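SloR (Streptococcus mutans, PDB 5CVI) probably binds DNA as a homodimeric, manganese-responsive transcription regulator of the DtxR/MntR family, its activity governed by transition-metal ions. Local coordinates at residues B[177-182]-B[192-196]; B[139-145]-B[207-213]; B[4-10]-B[99-103]; B[47-51]-B[62-68]. All coordinates share one frame; numbering follows the deposited sequence.

Contact 1. Residues B[177-182]-B[192-196]; sequences DELRLL and TIEKD
L181 and I193 face each other in a β hairpin of the FeoA (SH3-like) domain, whose strands 178-185 and 190-195 run antiparallel; the short segments here diverge from strict antiparallelism, their axes making 145°. Backbone bonds set the register. R180 and E194 form the hydrogen-bonded pair, R180 N reaching E194 O at 2.8 Å and E194 N returning to R180 O, while L181 and I193 are the non-hydrogen-bonded pair. One step further on, L182 N donates to T192 O.

Apolar contacts gather on the face that holds L181 and I193. I193 uses two branches: its CG2 lies 3.8 Å from L181 CD1, the two side chains crossing at about a right angle, and its CD1 packs on L179 CB. Strand 198-203 adds V202 beside I193, and Y153 of strand 151-158 lies against L179, which places the hairpin inside the wider sheet.

Two salt-bridged groups complete the contact. At the open end of the hairpin K195 NZ bonds D196 OD2 at 3.0 Å and makes a weaker salt bridge to D177 OD2, an oxygen that also accepts from K174 N. On the face of R180 and E194 the two side chains lie side by side. With CG anti to the backbone N (chi1 -179°) and a bend at chi3, R180 turns the edge of its guanidinium to the E194 carboxylate, where NH1 forms a salt bridge with OE1, the two planes 29° apart.

Contact 2. Residues B[139-145]-B[207-213]; sequences RYRTTLK and ASQIYIE
The Y211 ring is approached by backbone oxygens of 139-145: Y140 O sits over one face, and R141 O lies in plane at the edge, 3.5 Å from Y211 CE2. R157, outside both segments, makes a cation-pi contact with the same ring and a hydrogen bond to Y140 O. The Y140 ring carries R139 CG over the centre of one face, and its edge meets E213 OE1, the carboxylate plane standing 70° from the ring. The R139 guanidinium in turn has Y140 CE1 above one face.

Past these rings, R139 and E213 cross at about a right angle with their flat groups 22° apart. R139 NH1 bonds E213 OE1 at 3.2 Å on the syn lone pair of that oxygen, while the approaches of NH1 and NH2 to OE2 are weak.

The middle of the contact is backbone. T143 of the loop and Y211 of strand 210-214 form a single bridge: I212 N donates to T142 O at 3.0 Å, and L144 N donates to I210 O at 3.2 Å. K145 N donates to A207 O. L144, with CG anti to its amide nitrogen (chi1 170°), is led inward, where CD1 packs on I212 CD1 at 3.5 Å and CD2 on A207 CB at 3.6 Å.

The contact thus joins the loop before strand 151-158 to strand 210-214, an outermost strand of the FeoA sheet within this chain. Its chemistry is graded along the loop, from the R139-E213 salt bridge beside aromatic rings, through amide bonds, to L144 buried against I212 and A207.

Contact 3. Residues B[4-10]-B[99-103]; sequences NKEDYLK and EVLEH. With ZN (zinc ion), chain H.
D7 and H103 converge on one zinc ion, each with CG anti to its carbonyl carbon (chi1 -65° and -62°), whereas E99 bends at chi2 (54°) to turn its carboxylate onto the metal. E102 has CG between its backbone N and carbonyl carbon, and from there the chain runs extended to the zinc. The metal binds D7 OD1 at 2.0 Å, E99 OE2 at 1.8 Å, E102 OE2 at 2.0 Å and H103 NE2 at 2.1 Å, a site of three carboxylate oxygens and one imidazole nitrogen. D7 and E99 arrive from opposite directions, their carboxylate planes nearly perpendicular.

Around this first shell the H103 ring is sandwiched: N4 CG stands over one face and E102 CG over the opposite one, both toward the rim, while D7 OD1 lies in plane at the edge. On the ND1 side a water donates to E6 OE1 at 2.9 Å and accepts from H103 ND1, which helps fix the rotation of the ring and leaves NE2 turned to the metal.

K10 meets E102 from the opposite direction, with NZ 3.0 Å from both OE1 and OE2 of E102, each on a syn lone pair; its pairing with E99 OE1 is long. E102 OE1 also accepts from H76 ND1, and H76 belongs to a neighbouring zinc site.

The zinc ion therefore joins segment 4-10, at helix 7-18 of the N-terminal DNA-binding part, to segment 99-103, at helix 91-101 of the metal-binding and dimerisation part. The zinc and, at E102, K10 probably balance the negative charge of the three carboxylates, consistent with coupling of metal occupancy to the placing of the DNA-binding region.

Contact 4. Residues B[47-51]-B[62-68]; sequences LEDLV and TKKGQIL
The backbone around L50 and T62 brings a helix end up to a helix start: a Schellman motif ends helix 35-47, with D49 at positive phi as its C-prime residue, and T62 N then donates to L50 O at 3.3 Å. In sequence the segments bracket the small two-stranded sheet, 51-54 with 60-61, V51 opening its first strand; this sheet is the wing of a winged-helix DNA-binding domain as in other DtxR relatives.

T62 is the N-cap of helix 63-85. Its OG1, placed between backbone N and carbonyl carbon (chi1 64°), works in two directions, donating to D49 O at 2.8 Å and accepting from G65 N at 3.2 Å. One hydroxyl thus caps the new helix and ties it to the turn that ends the previous one.

L50 supplies the apolar part. Its CD2 lies against the aliphatic stem of K64, 3.6 Å from K64 CG, and faces L68 CD2; L9 of helix 7-18 touches both leucines. The K64 chain, extended beyond CG, passes by D49 O toward the end of the earlier helix, where NZ makes a weak hydrogen bond of 3.3 Å to E48 O.

How the contacts relate
Along the chain, contact 4 is nested within the loop closed by contact 3, and contact 1 within that closed by contact 2, so the four form two nested pairs in series. Contacts 3 and 4 have centres 13 Å apart and touch through L9, so helix 7-18, which supplies D7 to the zinc, packs on the turn after helix 35-47 and on helix 63-85. Contacts 1 and 2, with centres 14 Å apart, belong to the FeoA range and reach one five-stranded antiparallel sheet. The centres of contacts 1 and 4 lie 40 Å apart, setting the DNA-binding part well away from the C-terminal domain, although D160 of the latter shares a zinc ion with H76 and H95.

Contact 1. Residues B[177-182]-B[192-196]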
# COMPACT_ATOMS: atom_id res chain seq x y z
N ASP B 177 13.19 25.26 13.50
CA ASP B 177 14.40 25.90 13.98
C ASP B 177 14.37 27.41 13.78
O ASP B 177 13.89 27.90 12.75
CB ASP B 177 15.63 25.32 13.28
CG ASP B 177 16.18 24.09 13.98
OD1 ASP B 177 15.87 23.91 15.18
OD2 ASP B 177 16.91 23.31 13.34
N GLU B 178 14.87 28.14 14.77
CA GLU B 178 15.04 29.58 14.66
C GLU B 178 16.40 29.89 14.03
O GLU B 178 17.44 29.54 14.58
CB GLU B 178 14.93 30.25 16.03
CG GLU B 178 13.54 30.22 16.64
CD GLU B 178 13.47 30.90 18.00
OE1 GLU B 178 14.53 31.29 18.53
OE2 GLU B 178 12.35 31.05 18.53
N LEU B 179 16.38 30.54 12.87
CA LEU B 179 17.62 30.98 12.24
C LEU B 179 17.57 32.48 11.95
O LEU B 179 16.61 32.98 11.38
CB LEU B 179 17.89 30.17 10.97
CG LEU B 179 16.66 29.80 10.15
CD1 LEU B 179 16.22 30.95 9.26
CD2 LEU B 179 16.93 28.54 9.33
N ARG B 180 18.62 33.19 12.37
CA ARG B 180 18.68 34.63 12.19
C ARG B 180 19.39 34.98 10.88
O ARG B 180 20.57 34.65 10.69
CB ARG B 180 19.39 35.28 13.39
CG ARG B 180 19.50 36.80 13.33
CD ARG B 180 20.17 37.37 14.57
NE ARG B 180 19.32 37.28 15.77
CZ ARG B 180 19.31 36.25 16.61
NH1 ARG B 180 20.10 35.21 16.39
NH2 ARG B 180 18.51 36.27 17.66
N LEU B 181 18.67 35.63 9.98
CA LEU B 181 19.25 36.08 8.71
C LEU B 181 20.04 37.36 8.92
O LEU B 181 19.47 38.41 9.23
CB LEU B 181 18.15 36.30 7.67
CG LEU B 181 18.63 36.86 6.33
CD1 LEU B 181 19.68 35.94 5.72
CD2 LEU B 181 17.46 37.05 5.37
N LEU B 182 21.36 37.27 8.75
CA LEU B 182 22.24 38.40 8.99
C LEU B 182 22.32 39.33 7.78
O LEU B 182 22.23 40.55 7.91
CB LEU B 182 23.64 37.92 9.36
CG LEU B 182 23.73 37.04 10.61
CD1 LEU B 182 25.17 36.62 10.86
CD2 LEU B 182 23.17 37.78 11.82
N THR B 192 23.53 34.66 4.38
CA THR B 192 24.27 34.34 5.60
C THR B 192 23.36 34.37 6.82
O THR B 192 22.84 35.42 7.20
CB THR B 192 25.47 35.28 5.81
OG1 THR B 192 26.42 35.09 4.75
CG2 THR B 192 26.16 34.98 7.13
N ILE B 193 23.16 33.20 7.43
CA ILE B 193 22.26 33.08 8.57
C ILE B 193 23.01 32.60 9.81
O ILE B 193 24.10 32.05 9.71
CB ILE B 193 21.11 32.11 8.27
CG1 ILE B 193 21.60 30.66 8.31
CG2 ILE B 193 20.47 32.43 6.93
CD1 ILE B 193 20.50 29.63 8.20
N GLU B 194 22.41 32.81 10.97
CA GLU B 194 23.01 32.41 12.24
C GLU B 194 22.08 31.48 13.01
O GLU B 194 20.91 31.79 13.24
CB GLU B 194 23.35 33.65 13.07
CG GLU B 194 23.93 33.36 14.45
CD GLU B 194 22.87 33.07 15.50
OE1 GLU B 194 21.76 33.64 15.39
OE2 GLU B 194 23.14 32.28 16.42
N LYS B 195 22.62 30.33 13.40
CA LYS B 195 21.87 29.35 14.19
C LYS B 195 22.73 28.84 15.33
O LYS B 195 23.82 28.30 15.11
CB LYS B 195 21.44 28.17 13.31
CG LYS B 195 20.98 26.96 14.09
CD LYS B 195 20.88 25.72 13.22
CE LYS B 195 20.74 24.47 14.07
NZ LYS B 195 19.58 24.55 15.00
N ASP B 196 22.24 29.01 16.56
CA ASP B 196 22.94 28.53 17.75
C ASP B 196 24.34 29.13 17.88
O ASP B 196 25.25 28.48 18.38
CB ASP B 196 23.02 27.01 17.76
CG ASP B 196 21.65 26.36 17.79
OD1 ASP B 196 20.73 26.94 18.40
OD2 ASP B 196 21.49 25.27 17.19

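Contact 2. Residues B[139-145]-B[207-213]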
# COMPACT_ATOMS: atom_id res chain seq x y z
N ARG B 139 0.41 26.40 2.90
CA ARG B 139 0.39 27.33 4.02
C ARG B 139 1.65 28.18 4.03
O ARG B 139 1.64 29.34 4.42
CB ARG B 139 0.27 26.54 5.33
CG ARG B 139 0.59 27.32 6.60
CD ARG B 139 -0.40 28.45 6.84
NE ARG B 139 -0.24 29.05 8.16
CZ ARG B 139 0.60 30.04 8.44
NH1 ARG B 139 1.37 30.54 7.49
NH2 ARG B 139 0.67 30.52 9.67
N TYR B 140 2.75 27.58 3.59
CA TYR B 140 4.05 28.25 3.60
C TYR B 140 4.60 28.40 2.19
O TYR B 140 5.05 27.43 1.58
CB TYR B 140 5.02 27.47 4.49
CG TYR B 140 4.55 27.37 5.93
CD1 TYR B 140 4.14 28.50 6.63
CD2 TYR B 140 4.48 26.14 6.58
CE1 TYR B 140 3.70 28.42 7.93
CE2 TYR B 140 4.04 26.05 7.89
CZ TYR B 140 3.65 27.19 8.56
OH TYR B 140 3.21 27.11 9.86
N ARG B 141 4.56 29.62 1.67
CA ARG B 141 4.97 29.89 0.30
C ARG B 141 6.21 30.78 0.23
O ARG B 141 6.84 30.89 -0.82
CB ARG B 141 3.82 30.55 -0.47
CG ARG B 141 2.51 29.78 -0.43
CD ARG B 141 1.39 30.58 -1.06
NE ARG B 141 1.81 31.18 -2.33
CZ ARG B 141 1.72 30.58 -3.51
NH1 ARG B 141 1.24 29.35 -3.60
NH2 ARG B 141 2.13 31.21 -4.60
N THR B 142 6.56 31.41 1.35
CA THR B 142 7.69 32.33 1.37
C THR B 142 9.03 31.61 1.35
O THR B 142 9.37 30.87 2.27
CB THR B 142 7.64 33.29 2.58
OG1 THR B 142 6.43 34.06 2.52
CG2 THR B 142 8.83 34.22 2.57
N THR B 143 9.78 31.83 0.28
CA THR B 143 11.10 31.22 0.11
C THR B 143 12.18 32.14 0.65
O THR B 143 12.12 33.35 0.46
CB THR B 143 11.37 30.92 -1.38
OG1 THR B 143 10.80 29.66 -1.72
CG2 THR B 143 12.86 30.87 -1.65
N LEU B 144 13.17 31.55 1.32
CA LEU B 144 14.31 32.32 1.84
C LEU B 144 14.94 33.15 0.73
O LEU B 144 15.32 34.30 0.95
CB LEU B 144 15.35 31.39 2.46
CG LEU B 144 16.70 32.04 2.81
CD1 LEU B 144 16.54 33.09 3.91
CD2 LEU B 144 17.72 30.98 3.22
N LYS B 145 15.06 32.56 -0.45
CA LYS B 145 15.55 33.29 -1.61
C LYS B 145 14.60 34.43 -1.94
O LYS B 145 13.39 34.23 -2.06
CB LYS B 145 15.70 32.35 -2.80
CG LYS B 145 16.14 33.03 -4.09
CD LYS B 145 16.46 32.01 -5.16
CE LYS B 145 16.74 32.66 -6.50
NZ LYS B 145 15.52 33.33 -7.04
N ALA B 207 18.50 28.06 -0.93
CA ALA B 207 17.54 28.97 -0.30
C ALA B 207 16.18 28.95 -0.99
O ALA B 207 15.17 29.36 -0.41
CB ALA B 207 18.11 30.37 -0.27
N SER B 208 16.15 28.48 -2.24
CA SER B 208 14.93 28.43 -3.03
C SER B 208 14.09 27.21 -2.70
O SER B 208 12.92 27.13 -3.07
CB SER B 208 15.26 28.44 -4.52
OG SER B 208 16.07 27.33 -4.86
N GLN B 209 14.70 26.24 -2.01
CA GLN B 209 14.02 25.00 -1.66
C GLN B 209 13.58 25.02 -0.20
O GLN B 209 13.13 24.01 0.34
CB GLN B 209 14.95 23.81 -1.90
CG GLN B 209 15.35 23.61 -3.35
CD GLN B 209 14.18 23.20 -4.22
OE1 GLN B 209 13.27 23.99 -4.48
NE2 GLN B 209 14.19 21.95 -4.68
N ILE B 210 13.73 26.17 0.44
CA ILE B 210 13.39 26.33 1.85
C ILE B 210 12.35 27.43 2.04
O ILE B 210 12.35 28.44 1.33
CB ILE B 210 14.64 26.66 2.68
CG1 ILE B 210 15.55 25.43 2.78
CG2 ILE B 210 14.26 27.15 4.06
CD1 ILE B 210 16.79 25.67 3.60
N TYR B 211 11.47 27.23 3.01
CA TYR B 211 10.41 28.20 3.29
C TYR B 211 10.47 28.67 4.74
O TYR B 211 10.61 27.86 5.66
CB TYR B 211 9.04 27.60 2.96
CG TYR B 211 8.89 27.18 1.51
CD1 TYR B 211 9.22 25.90 1.09
CD2 TYR B 211 8.41 28.08 0.57
CE1 TYR B 211 9.07 25.52 -0.23
CE2 TYR B 211 8.26 27.71 -0.76
CZ TYR B 211 8.59 26.43 -1.15
OH TYR B 211 8.44 26.06 -2.47
N ILE B 212 10.37 29.98 4.94
CA ILE B 212 10.51 30.56 6.27
C ILE B 212 9.35 31.49 6.63
O ILE B 212 8.52 31.82 5.79
CB ILE B 212 11.84 31.33 6.40
CG1 ILE B 212 11.98 32.33 5.26
CG2 ILE B 212 13.01 30.36 6.42
CD1 ILE B 212 13.29 33.11 5.28
N GLU B 213 9.31 31.90 7.90
CA GLU B 213 8.29 32.81 8.39
C GLU B 213 8.84 33.57 9.59
O GLU B 213 9.53 32.99 10.43
CB GLU B 213 7.01 32.04 8.75
CG GLU B 213 5.80 32.92 9.04
CD GLU B 213 4.49 32.24 8.69
OE1 GLU B 213 4.32 31.84 7.52
OE2 GLU B 213 3.62 32.11 9.58

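Contact 3. Residues B[4-10]-B[99-103]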
# COMPACT_ATOMS: atom_id res chain seq x y z
N ASN B 4 5.54 6.82 -12.28
CA ASN B 4 4.73 6.89 -13.49
C ASN B 4 4.61 8.32 -14.01
O ASN B 4 5.13 9.25 -13.40
CB ASN B 4 3.34 6.28 -13.28
CG ASN B 4 2.38 7.23 -12.60
OD1 ASN B 4 2.73 7.90 -11.64
ND2 ASN B 4 1.16 7.31 -13.12
N LYS B 5 3.92 8.48 -15.14
CA LYS B 5 3.76 9.78 -15.78
C LYS B 5 3.20 10.86 -14.86
O LYS B 5 3.55 12.03 -14.98
CB LYS B 5 2.87 9.65 -17.02
CG LYS B 5 1.65 8.77 -16.81
CD LYS B 5 0.81 8.63 -18.08
CE LYS B 5 -0.09 7.42 -18.01
NZ LYS B 5 -0.86 7.34 -16.73
N GLU B 6 2.33 10.47 -13.93
CA GLU B 6 1.59 11.42 -13.11
C GLU B 6 2.48 12.30 -12.22
O GLU B 6 2.12 13.44 -11.91
CB GLU B 6 0.52 10.69 -12.28
CG GLU B 6 -0.53 9.98 -13.12
CD GLU B 6 -1.56 9.24 -12.28
OE1 GLU B 6 -1.43 9.24 -11.04
OE2 GLU B 6 -2.49 8.65 -12.87
N ASP B 7 3.63 11.77 -11.83
CA ASP B 7 4.55 12.49 -10.95
C ASP B 7 5.09 13.76 -11.58
O ASP B 7 5.56 14.66 -10.89
CB ASP B 7 5.70 11.58 -10.52
CG ASP B 7 5.23 10.43 -9.66
OD1 ASP B 7 4.19 10.58 -8.98
OD2 ASP B 7 5.89 9.37 -9.67
N TYR B 8 5.01 13.83 -12.91
CA TYR B 8 5.40 15.03 -13.64
C TYR B 8 4.46 16.18 -13.26
O TYR B 8 4.87 17.34 -13.22
CB TYR B 8 5.36 14.76 -15.14
CG TYR B 8 5.81 15.92 -16.00
CD1 TYR B 8 7.15 16.17 -16.23
CD2 TYR B 8 4.88 16.76 -16.60
CE1 TYR B 8 7.57 17.22 -17.02
CE2 TYR B 8 5.28 17.82 -17.39
CZ TYR B 8 6.63 18.05 -17.60
OH TYR B 8 7.03 19.10 -18.39
N LEU B 9 3.21 15.84 -12.99
CA LEU B 9 2.22 16.85 -12.61
C LEU B 9 2.55 17.53 -11.29
O LEU B 9 2.34 18.73 -11.14
CB LEU B 9 0.81 16.23 -12.56
CG LEU B 9 0.10 16.08 -13.91
CD1 LEU B 9 1.02 15.49 -14.96
CD2 LEU B 9 -1.15 15.21 -13.75
N LYS B 10 3.07 16.76 -10.34
CA LYS B 10 3.41 17.31 -9.03
C LYS B 10 4.60 18.27 -9.08
O LYS B 10 4.65 19.25 -8.34
CB LYS B 10 3.68 16.19 -8.01
CG LYS B 10 2.42 15.45 -7.56
CD LYS B 10 2.68 14.60 -6.33
CE LYS B 10 3.63 13.45 -6.63
NZ LYS B 10 3.83 12.58 -5.43
N GLU B 99 5.43 6.58 -2.48
CA GLU B 99 5.32 6.82 -3.91
C GLU B 99 4.53 5.70 -4.57
O GLU B 99 3.60 5.94 -5.34
CB GLU B 99 6.73 6.92 -4.51
CG GLU B 99 6.78 7.46 -5.92
CD GLU B 99 6.09 8.80 -6.05
OE1 GLU B 99 6.44 9.73 -5.30
OE2 GLU B 99 5.19 8.91 -6.90
N VAL B 100 4.91 4.47 -4.25
CA VAL B 100 4.21 3.28 -4.74
C VAL B 100 2.77 3.24 -4.23
O VAL B 100 1.85 2.87 -4.96
CB VAL B 100 4.95 1.99 -4.32
CG1 VAL B 100 4.07 0.77 -4.55
CG2 VAL B 100 6.27 1.86 -5.06
N LEU B 101 2.58 3.64 -2.97
CA LEU B 101 1.27 3.55 -2.33
C LEU B 101 0.27 4.60 -2.81
O LEU B 101 -0.94 4.36 -2.79
CB LEU B 101 1.41 3.59 -0.80
CG LEU B 101 2.19 2.42 -0.21
CD1 LEU B 101 2.26 2.49 1.32
CD2 LEU B 101 1.57 1.11 -0.65
N GLU B 102 0.77 5.75 -3.26
CA GLU B 102 -0.11 6.82 -3.70
C GLU B 102 -0.82 6.49 -5.02
O GLU B 102 -1.75 7.18 -5.43
CB GLU B 102 0.63 8.15 -3.81
CG GLU B 102 1.61 8.25 -4.97
CD GLU B 102 2.22 9.64 -5.11
OE1 GLU B 102 2.45 10.31 -4.08
OE2 GLU B 102 2.45 10.07 -6.26
N HIS B 103 -0.37 5.42 -5.68
CA HIS B 103 -0.96 4.99 -6.94
C HIS B 103 -1.72 3.68 -6.80
O HIS B 103 -2.36 3.21 -7.75
CB HIS B 103 0.13 4.83 -8.01
CG HIS B 103 0.85 6.10 -8.32
ND1 HIS B 103 0.23 7.17 -8.93
CD2 HIS B 103 2.13 6.48 -8.11
CE1 HIS B 103 1.10 8.16 -9.08
NE2 HIS B 103 2.26 7.76 -8.60
ZN ZN H . 3.54 9.21 -7.67
O HOH W 1 -2.54 6.63 -10.40

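Contact 4. Residues B[47-51]-B[62-68]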
# COMPACT_ATOMS: atom_id res chain seq x y z
N LEU B 47 -2.06 13.60 -24.19
CA LEU B 47 -3.16 12.83 -24.77
C LEU B 47 -4.31 12.67 -23.79
O LEU B 47 -5.48 12.65 -24.18
CB LEU B 47 -2.66 11.45 -25.21
CG LEU B 47 -1.53 11.44 -26.23
CD1 LEU B 47 -1.04 10.01 -26.48
CD2 LEU B 47 -1.98 12.09 -27.53
N GLU B 48 -3.97 12.54 -22.51
CA GLU B 48 -4.96 12.32 -21.47
C GLU B 48 -5.43 13.64 -20.86
O GLU B 48 -6.09 13.65 -19.82
CB GLU B 48 -4.41 11.35 -20.42
CG GLU B 48 -4.20 9.94 -20.99
CD GLU B 48 -3.24 9.09 -20.17
OE1 GLU B 48 -3.09 9.34 -18.96
OE2 GLU B 48 -2.62 8.18 -20.76
N ASP B 49 -5.07 14.74 -21.51
CA ASP B 49 -5.59 16.06 -21.15
C ASP B 49 -5.21 16.47 -19.74
O ASP B 49 -6.02 17.06 -19.02
CB ASP B 49 -7.11 16.09 -21.31
CG ASP B 49 -7.56 15.67 -22.70
OD1 ASP B 49 -6.86 16.03 -23.68
OD2 ASP B 49 -8.59 14.98 -22.82
N LEU B 50 -3.99 16.17 -19.33
CA LEU B 50 -3.52 16.51 -18.00
C LEU B 50 -2.61 17.73 -18.02
O LEU B 50 -2.46 18.43 -17.02
CB LEU B 50 -2.81 15.31 -17.36
CG LEU B 50 -3.71 14.11 -17.06
CD1 LEU B 50 -2.89 12.92 -16.58
CD2 LEU B 50 -4.77 14.48 -16.03
N VAL B 51 -2.01 18.00 -19.18
CA VAL B 51 -1.17 19.17 -19.36
C VAL B 51 -1.32 19.74 -20.76
O VAL B 51 -1.85 19.07 -21.65
CB VAL B 51 0.32 18.86 -19.11
CG1 VAL B 51 0.54 18.40 -17.68
CG2 VAL B 51 0.82 17.81 -20.10
N THR B 62 -3.63 21.47 -16.85
CA THR B 62 -5.05 21.68 -17.10
C THR B 62 -5.75 21.56 -15.75
O THR B 62 -5.14 21.13 -14.77
CB THR B 62 -5.62 20.61 -18.03
OG1 THR B 62 -5.53 19.33 -17.40
CG2 THR B 62 -4.84 20.58 -19.34
N LYS B 63 -7.02 21.94 -15.70
CA LYS B 63 -7.79 21.83 -14.46
C LYS B 63 -7.84 20.38 -13.98
O LYS B 63 -7.80 20.12 -12.78
CB LYS B 63 -9.21 22.38 -14.65
CG LYS B 63 -9.99 22.51 -13.35
CD LYS B 63 -9.24 23.37 -12.34
CE LYS B 63 -9.97 23.45 -11.01
NZ LYS B 63 -9.22 24.29 -10.03
N LYS B 64 -7.91 19.45 -14.93
CA LYS B 64 -7.90 18.03 -14.61
C LYS B 64 -6.58 17.64 -13.95
O LYS B 64 -6.55 16.76 -13.09
CB LYS B 64 -8.13 17.20 -15.88
CG LYS B 64 -8.14 15.70 -15.67
CD LYS B 64 -8.38 14.96 -16.98
CE LYS B 64 -8.43 13.45 -16.78
NZ LYS B 64 -8.77 12.73 -18.04
N GLY B 65 -5.51 18.30 -14.37
CA GLY B 65 -4.18 18.04 -13.84
C GLY B 65 -3.95 18.63 -12.47
O GLY B 65 -3.22 18.07 -11.66
N GLN B 66 -4.58 19.78 -12.20
CA GLN B 66 -4.50 20.40 -10.89
C GLN B 66 -5.19 19.51 -9.86
O GLN B 66 -4.66 19.27 -8.77
CB GLN B 66 -5.16 21.78 -10.90
CG GLN B 66 -4.59 22.75 -11.93
CD GLN B 66 -5.33 24.07 -11.96
OE1 GLN B 66 -6.12 24.37 -11.06
NE2 GLN B 66 -5.08 24.87 -12.99
N ILE B 67 -6.36 19.00 -10.21
CA ILE B 67 -7.12 18.11 -9.34
C ILE B 67 -6.35 16.84 -9.04
O ILE B 67 -6.26 16.42 -7.88
CB ILE B 67 -8.49 17.74 -9.95
CG1 ILE B 67 -9.34 18.99 -10.14
CG2 ILE B 67 -9.20 16.73 -9.08
CD1 ILE B 67 -10.64 18.74 -10.88
N LEU B 68 -5.79 16.22 -10.08
CA LEU B 68 -5.05 14.98 -9.92
C LEU B 68 -3.75 15.21 -9.15
O LEU B 68 -3.30 14.35 -8.40
CB LEU B 68 -4.75 14.34 -11.28
CG LEU B 68 -3.97 13.03 -11.26
CD1 LEU B 68 -4.65 12.01 -10.35
CD2 LEU B 68 -3.82 12.46 -12.66